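Local coordinates for protein tartronic semialdehyde reductase (Salmonella typhimurium, PDB 1YB4) that catalyses the reversible, NAD(P)H-dependent reduction of tartronate semialdehyde (2-hydroxy-3-oxopropanoate) to (R)-glycerate, at residues A[59-64]-A[146-151]; A[140-145]-A[159-164]. All blocks are in the same frame, centred on the assembly; numbering follows the deposited sequence.

Both contacts use helix 142-155, which packs on one mixed beta-sheet of the N-terminal NAD-binding domain. In contact 2 the start of the helix, with the glycine before it, meets the outermost strand 158-163; in contact 1 the middle of the same helix reaches strand 61-64, deep in the parallel part of the sheet. Their centres lie about 12 Å apart, and they touch where Lys149 CE comes within 4.2 Å of Ile159 CG2. Along the chain the segments alternate: 59-64, 140-145, 146-151, 159-164. One helix thus packs on both a central strand and the end strand (within this chain) of the same sheet, contact 1 being buried and contact 2 lying at the surface.

Contact 1 (A[59-64]-A[146-151]); sequences ADIIFI and DRVKPL
Helix-on-sheet packing in the Rossmann-type NAD-binding domain brings Ile61 and Phe63 of strand 61-64 against Val148 and Leu151 of helix 142-155. The local axes approach to 11.0 Å and cross at -61°, and the meeting is wholly apolar. Ile61 and Leu151 point at each other tip to tip, with Ile61 CD1 3.9 Å from Leu151 CD1. The Ile61 and Val148 side chains slide past each other in opposite directions, with Ile61 CD1 4.2 Å from Val148 CG2; with CG1 anti to the carbonyl carbon (chi1 -65°) and the chain extended beyond it (chi2 175°), Ile61 sends this methyl the full length of its side chain toward the helix. Leu151 CD1 also lies in the plane of the Phe63 ring, at its edge, 3.6 Å from Phe63 CZ. Val148 CG1 approaches that ring carbon, Phe63 CZ, obliquely at 4.2 Å. Leu6 of the neighbouring strand 5-8 touches Ile61, Phe63 and Leu151 and extends the apolar layer. At the outer margin, Arg147 is held by a salt bridge from NH2 to Asp116 and a hydrogen bond to Thr91. All four residues that meet are buried, as is characteristic of the hydrophobic seam between helix and central parallel strands in a Rossmann-type fold.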
loop_
_atom_site.group_PDB
_atom_site.type_symbol
_atom_site.label_atom_id
_atom_site.label_comp_id
_atom_site.label_asym_id
_atom_site.label_seq_id
_atom_site.Cartn_x
_atom_site.Cartn_y
_atom_site.Cartn_z
ATOM N N ALA A 59 48.258 -8.044 -9.821
ATOM C CA ALA A 59 47.442 -8.252 -8.628
ATOM C C ALA A 59 46.728 -9.598 -8.672
ATOM O O ALA A 59 46.158 -9.967 -9.699
ATOM C CB ALA A 59 46.425 -7.135 -8.491
ATOM N N ASP A 60 46.764 -10.327 -7.557
ATOM C CA ASP A 60 46.096 -11.627 -7.469
ATOM C C ASP A 60 44.664 -11.499 -6.903
ATOM O O ASP A 60 43.789 -12.305 -7.213
ATOM C CB ASP A 60 46.914 -12.593 -6.604
ATOM C CG ASP A 60 48.326 -12.790 -7.122
ATOM O OD1 ASP A 60 48.515 -12.886 -8.359
ATOM O OD2 ASP A 60 49.244 -12.862 -6.280
ATOM N N ILE A 61 44.444 -10.497 -6.058
ATOM C CA ILE A 61 43.129 -10.241 -5.488
ATOM C C ILE A 61 42.739 -8.831 -5.947
ATOM O O ILE A 61 43.454 -7.856 -5.690
ATOM C CB ILE A 61 43.161 -10.323 -3.946
ATOM C CG1 ILE A 61 43.488 -11.757 -3.510
ATOM C CG2 ILE A 61 41.811 -9.923 -3.369
ATOM C CD1 ILE A 61 43.657 -11.932 -2.000
ATOM N N ILE A 62 41.621 -8.743 -6.662
ATOM C CA ILE A 62 41.136 -7.468 -7.192
ATOM C C ILE A 62 39.830 -7.003 -6.529
ATOM O O ILE A 62 38.815 -7.697 -6.581
ATOM C CB ILE A 62 40.882 -7.565 -8.722
ATOM C CG1 ILE A 62 42.185 -7.863 -9.472
ATOM C CG2 ILE A 62 40.261 -6.273 -9.227
ATOM C CD1 ILE A 62 42.622 -9.311 -9.407
ATOM N N PHE A 63 39.869 -5.819 -5.922
ATOM C CA PHE A 63 38.717 -5.217 -5.251
ATOM C C PHE A 63 38.019 -4.243 -6.182
ATOM O O PHE A 63 38.663 -3.368 -6.764
ATOM C CB PHE A 63 39.172 -4.453 -4.009
ATOM C CG PHE A 63 39.598 -5.337 -2.890
ATOM C CD1 PHE A 63 38.657 -5.875 -2.022
ATOM C CD2 PHE A 63 40.938 -5.703 -2.743
ATOM C CE1 PHE A 63 39.041 -6.773 -1.023
ATOM C CE2 PHE A 63 41.331 -6.599 -1.751
ATOM C CZ PHE A 63 40.384 -7.137 -0.888
ATOM N N ILE A 64 36.703 -4.385 -6.305
ATOM C CA ILE A 64 35.909 -3.499 -7.143
ATOM C C ILE A 64 34.888 -2.708 -6.316
ATOM O O ILE A 64 34.051 -3.299 -5.640
ATOM C CB ILE A 64 35.148 -4.304 -8.214
ATOM C CG1 ILE A 64 36.147 -4.992 -9.142
ATOM C CG2 ILE A 64 34.177 -3.389 -8.986
ATOM C CD1 ILE A 64 35.495 -5.910 -10.140
ATOM N N ASP A 146 38.086 -17.481 3.146
ATOM C CA ASP A 146 39.158 -17.585 4.135
ATOM C C ASP A 146 40.427 -16.891 3.680
ATOM O O ASP A 146 41.155 -16.324 4.493
ATOM C CB ASP A 146 39.482 -19.049 4.437
ATOM C CG ASP A 146 38.428 -19.722 5.308
ATOM O OD1 ASP A 146 37.951 -19.077 6.259
ATOM O OD2 ASP A 146 38.089 -20.905 5.050
ATOM N N ARG A 147 40.689 -16.937 2.376
ATOM C CA ARG A 147 41.884 -16.322 1.793
ATOM C C ARG A 147 41.886 -14.799 1.832
ATOM O O ARG A 147 42.901 -14.178 2.135
ATOM C CB ARG A 147 42.056 -16.795 0.347
ATOM C CG ARG A 147 43.266 -16.216 -0.372
ATOM C CD ARG A 147 43.615 -17.071 -1.576
ATOM N NE ARG A 147 42.632 -16.970 -2.652
ATOM C CZ ARG A 147 42.163 -18.013 -3.338
ATOM N NH1 ARG A 147 42.581 -19.241 -3.052
ATOM N NH2 ARG A 147 41.285 -17.832 -4.321
ATOM N N VAL A 148 40.742 -14.213 1.513
ATOM C CA VAL A 148 40.581 -12.769 1.493
ATOM C C VAL A 148 40.270 -12.227 2.897
ATOM O O VAL A 148 40.437 -11.038 3.177
ATOM C CB VAL A 148 39.431 -12.406 0.525
ATOM C CG1 VAL A 148 39.173 -10.907 0.535
ATOM C CG2 VAL A 148 39.777 -12.903 -0.887
ATOM N N LYS A 149 39.836 -13.127 3.777
ATOM C CA LYS A 149 39.454 -12.786 5.148
ATOM C C LYS A 149 40.352 -11.794 5.881
ATOM O O LYS A 149 39.850 -10.868 6.512
ATOM C CB LYS A 149 39.303 -14.071 5.976
ATOM C CG LYS A 149 38.787 -13.867 7.400
ATOM C CD LYS A 149 37.547 -12.970 7.449
ATOM C CE LYS A 149 36.868 -13.042 8.809
ATOM N NZ LYS A 149 37.803 -12.751 9.938
ATOM N N PRO A 150 41.685 -11.977 5.826
ATOM C CA PRO A 150 42.609 -11.052 6.510
ATOM C C PRO A 150 42.475 -9.607 6.007
ATOM O O PRO A 150 42.713 -8.644 6.753
ATOM C CB PRO A 150 43.982 -11.638 6.202
ATOM C CG PRO A 150 43.695 -13.097 6.098
ATOM C CD PRO A 150 42.413 -13.145 5.301
ATOM N N LEU A 151 42.101 -9.468 4.736
ATOM C CA LEU A 151 41.919 -8.152 4.140
ATOM C C LEU A 151 40.573 -7.596 4.595
ATOM O O LEU A 151 40.468 -6.429 4.964
ATOM C CB LEU A 151 41.959 -8.250 2.623
ATOM C CG LEU A 151 43.149 -9.030 2.074
ATOM C CD1 LEU A 151 43.111 -8.972 0.556
ATOM C CD2 LEU A 151 44.456 -8.456 2.610
#

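Contact 2 (A[140-145]-A[159-164]); sequences GEQKVF and ITLVGG
Phe145, on the first turn of helix 142-155, sets one face of its ring against Leu161 and its edge against Ile159 of strand 158-163. Its CB faces both methyls of Leu161, with Phe145 CB 3.9 Å from Leu161 CD1. The first torsion sets CG anti to the backbone N (chi1 168°), which carries the ring from the helix toward the strand and leaves Phe145 CG 3.8 Å from Leu161 CD1. At CD1 the packing tightens: Phe145 CD1 is 3.5 Å from Leu161 CD1. Over the ring centre stands Leu161 CB, 4.0 Å from the Phe145 centroid and 13° off the ring normal, a CH-pi contact on one face. Farther out, CE1 and CZ meet Ile159 CG2, which sits near the ring plane at the edge, 3.5 Å from Phe145 CE1. Leu161 thus supplies a face and Ile159 an edge contact, which together should limit the ring's tilt. The other branch of Leu161 turns to the helix start, where Leu161 CD2 lies 3.8 Å from Gln142 CA.

Before the helix, Gly140 N donates a hydrogen bond to Gly163 O at 2.7 Å, with an N-H...O angle of 167°. At the backbone angles of Gly140 a beta carbon would press on the preceding carbonyl oxygen, so glycine suits the position. Val138 of strand 134-139 touches both Phe145 and Leu161, while Thr160 and Val162 pack on Ala206 and Arg202 of a second subunit. The contact closes the beta-alpha-beta unit of strand 134-139, helix 142-155 and strand 158-163, a building block characteristic of alpha/beta nucleotide-binding domains.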
loop_
_atom_site.group_PDB
_atom_site.type_symbol
_atom_site.label_atom_id
_atom_site.label_comp_id
_atom_site.label_asym_id
_atom_site.label_seq_id
_atom_site.Cartn_x
_atom_site.Cartn_y
_atom_site.Cartn_z
ATOM N N GLY A 140 30.191 -16.771 -1.660
ATOM C CA GLY A 140 31.282 -17.453 -2.329
ATOM C C GLY A 140 31.686 -18.756 -1.675
ATOM O O GLY A 140 30.974 -19.279 -0.816
ATOM N N GLU A 141 32.833 -19.284 -2.105
ATOM C CA GLU A 141 33.384 -20.524 -1.574
ATOM C C GLU A 141 34.209 -20.223 -0.326
ATOM O O GLU A 141 35.035 -19.312 -0.336
ATOM C CB GLU A 141 34.262 -21.183 -2.629
ATOM C CG GLU A 141 33.470 -21.904 -3.692
ATOM C CD GLU A 141 34.033 -21.703 -5.084
ATOM O OE1 GLU A 141 33.641 -22.478 -5.983
ATOM O OE2 GLU A 141 34.849 -20.772 -5.289
ATOM N N GLN A 142 33.996 -20.993 0.737
ATOM C CA GLN A 142 34.711 -20.775 1.998
ATOM C C GLN A 142 36.227 -20.544 1.917
ATOM O O GLN A 142 36.719 -19.541 2.436
ATOM C CB GLN A 142 34.413 -21.910 2.980
ATOM C CG GLN A 142 34.920 -21.620 4.378
ATOM C CD GLN A 142 34.233 -22.459 5.425
ATOM O OE1 GLN A 142 33.019 -22.679 5.351
ATOM N NE2 GLN A 142 34.992 -22.925 6.415
ATOM N N LYS A 143 36.968 -21.456 1.288
ATOM C CA LYS A 143 38.429 -21.297 1.165
ATOM C C LYS A 143 38.782 -19.924 0.556
ATOM O O LYS A 143 39.741 -19.277 0.978
ATOM C CB LYS A 143 39.024 -22.398 0.278
ATOM C CG LYS A 143 38.685 -23.833 0.686
ATOM C CD LYS A 143 39.558 -24.353 1.799
ATOM C CE LYS A 143 39.160 -25.775 2.161
ATOM N NZ LYS A 143 39.237 -26.708 1.003
ATOM N N VAL A 144 38.012 -19.500 -0.447
ATOM C CA VAL A 144 38.224 -18.209 -1.094
ATOM C C VAL A 144 37.962 -17.120 -0.056
ATOM O O VAL A 144 38.740 -16.170 0.096
ATOM C CB VAL A 144 37.252 -18.016 -2.271
ATOM C CG1 VAL A 144 37.563 -16.720 -2.996
ATOM C CG2 VAL A 144 37.333 -19.202 -3.210
ATOM N N PHE A 145 36.853 -17.262 0.655
ATOM C CA PHE A 145 36.496 -16.321 1.701
ATOM C C PHE A 145 37.623 -16.299 2.736
ATOM O O PHE A 145 38.061 -15.234 3.155
ATOM C CB PHE A 145 35.190 -16.747 2.383
ATOM C CG PHE A 145 34.895 -15.990 3.654
ATOM C CD1 PHE A 145 34.157 -14.812 3.627
ATOM C CD2 PHE A 145 35.388 -16.444 4.879
ATOM C CE1 PHE A 145 33.910 -14.092 4.791
ATOM C CE2 PHE A 145 35.150 -15.734 6.056
ATOM C CZ PHE A 145 34.407 -14.552 6.011
ATOM N N ILE A 159 32.096 -9.346 9.547
ATOM C CA ILE A 159 32.254 -9.999 8.261
ATOM C C ILE A 159 31.500 -11.291 8.407
ATOM O O ILE A 159 31.657 -11.998 9.396
ATOM C CB ILE A 159 33.724 -10.312 7.928
ATOM C CG1 ILE A 159 34.504 -9.011 7.722
ATOM C CG2 ILE A 159 33.799 -11.155 6.663
ATOM C CD1 ILE A 159 34.989 -8.357 8.984
ATOM N N THR A 160 30.679 -11.601 7.422
ATOM C CA THR A 160 29.884 -12.805 7.490
ATOM C C THR A 160 29.800 -13.471 6.140
ATOM O O THR A 160 29.445 -12.831 5.152
ATOM C CB THR A 160 28.445 -12.483 7.955
ATOM O OG1 THR A 160 28.474 -11.957 9.283
ATOM C CG2 THR A 160 27.576 -13.722 7.912
ATOM N N LEU A 161 30.144 -14.752 6.098
ATOM C CA LEU A 161 30.045 -15.507 4.863
ATOM C C LEU A 161 28.599 -15.951 4.907
ATOM O O LEU A 161 28.214 -16.739 5.775
ATOM C CB LEU A 161 30.969 -16.720 4.874
ATOM C CG LEU A 161 30.978 -17.504 3.560
ATOM C CD1 LEU A 161 31.335 -16.583 2.407
ATOM C CD2 LEU A 161 31.967 -18.661 3.662
ATOM N N VAL A 162 27.797 -15.423 3.989
ATOM C CA VAL A 162 26.369 -15.724 3.949
ATOM C C VAL A 162 26.022 -17.009 3.194
ATOM O O VAL A 162 25.075 -17.708 3.561
ATOM C CB VAL A 162 25.586 -14.542 3.323
ATOM C CG1 VAL A 162 24.119 -14.879 3.246
ATOM C CG2 VAL A 162 25.786 -13.279 4.161
ATOM N N GLY A 163 26.793 -17.315 2.150
ATOM C CA GLY A 163 26.549 -18.503 1.355
ATOM C C GLY A 163 27.347 -18.426 0.071
ATOM O O GLY A 163 28.415 -17.816 0.034
ATOM N N GLY A 164 26.825 -19.036 -0.987
ATOM C CA GLY A 164 27.506 -19.025 -2.262
ATOM C C GLY A 164 27.309 -17.724 -3.006
ATOM O O GLY A 164 26.526 -16.877 -2.578
#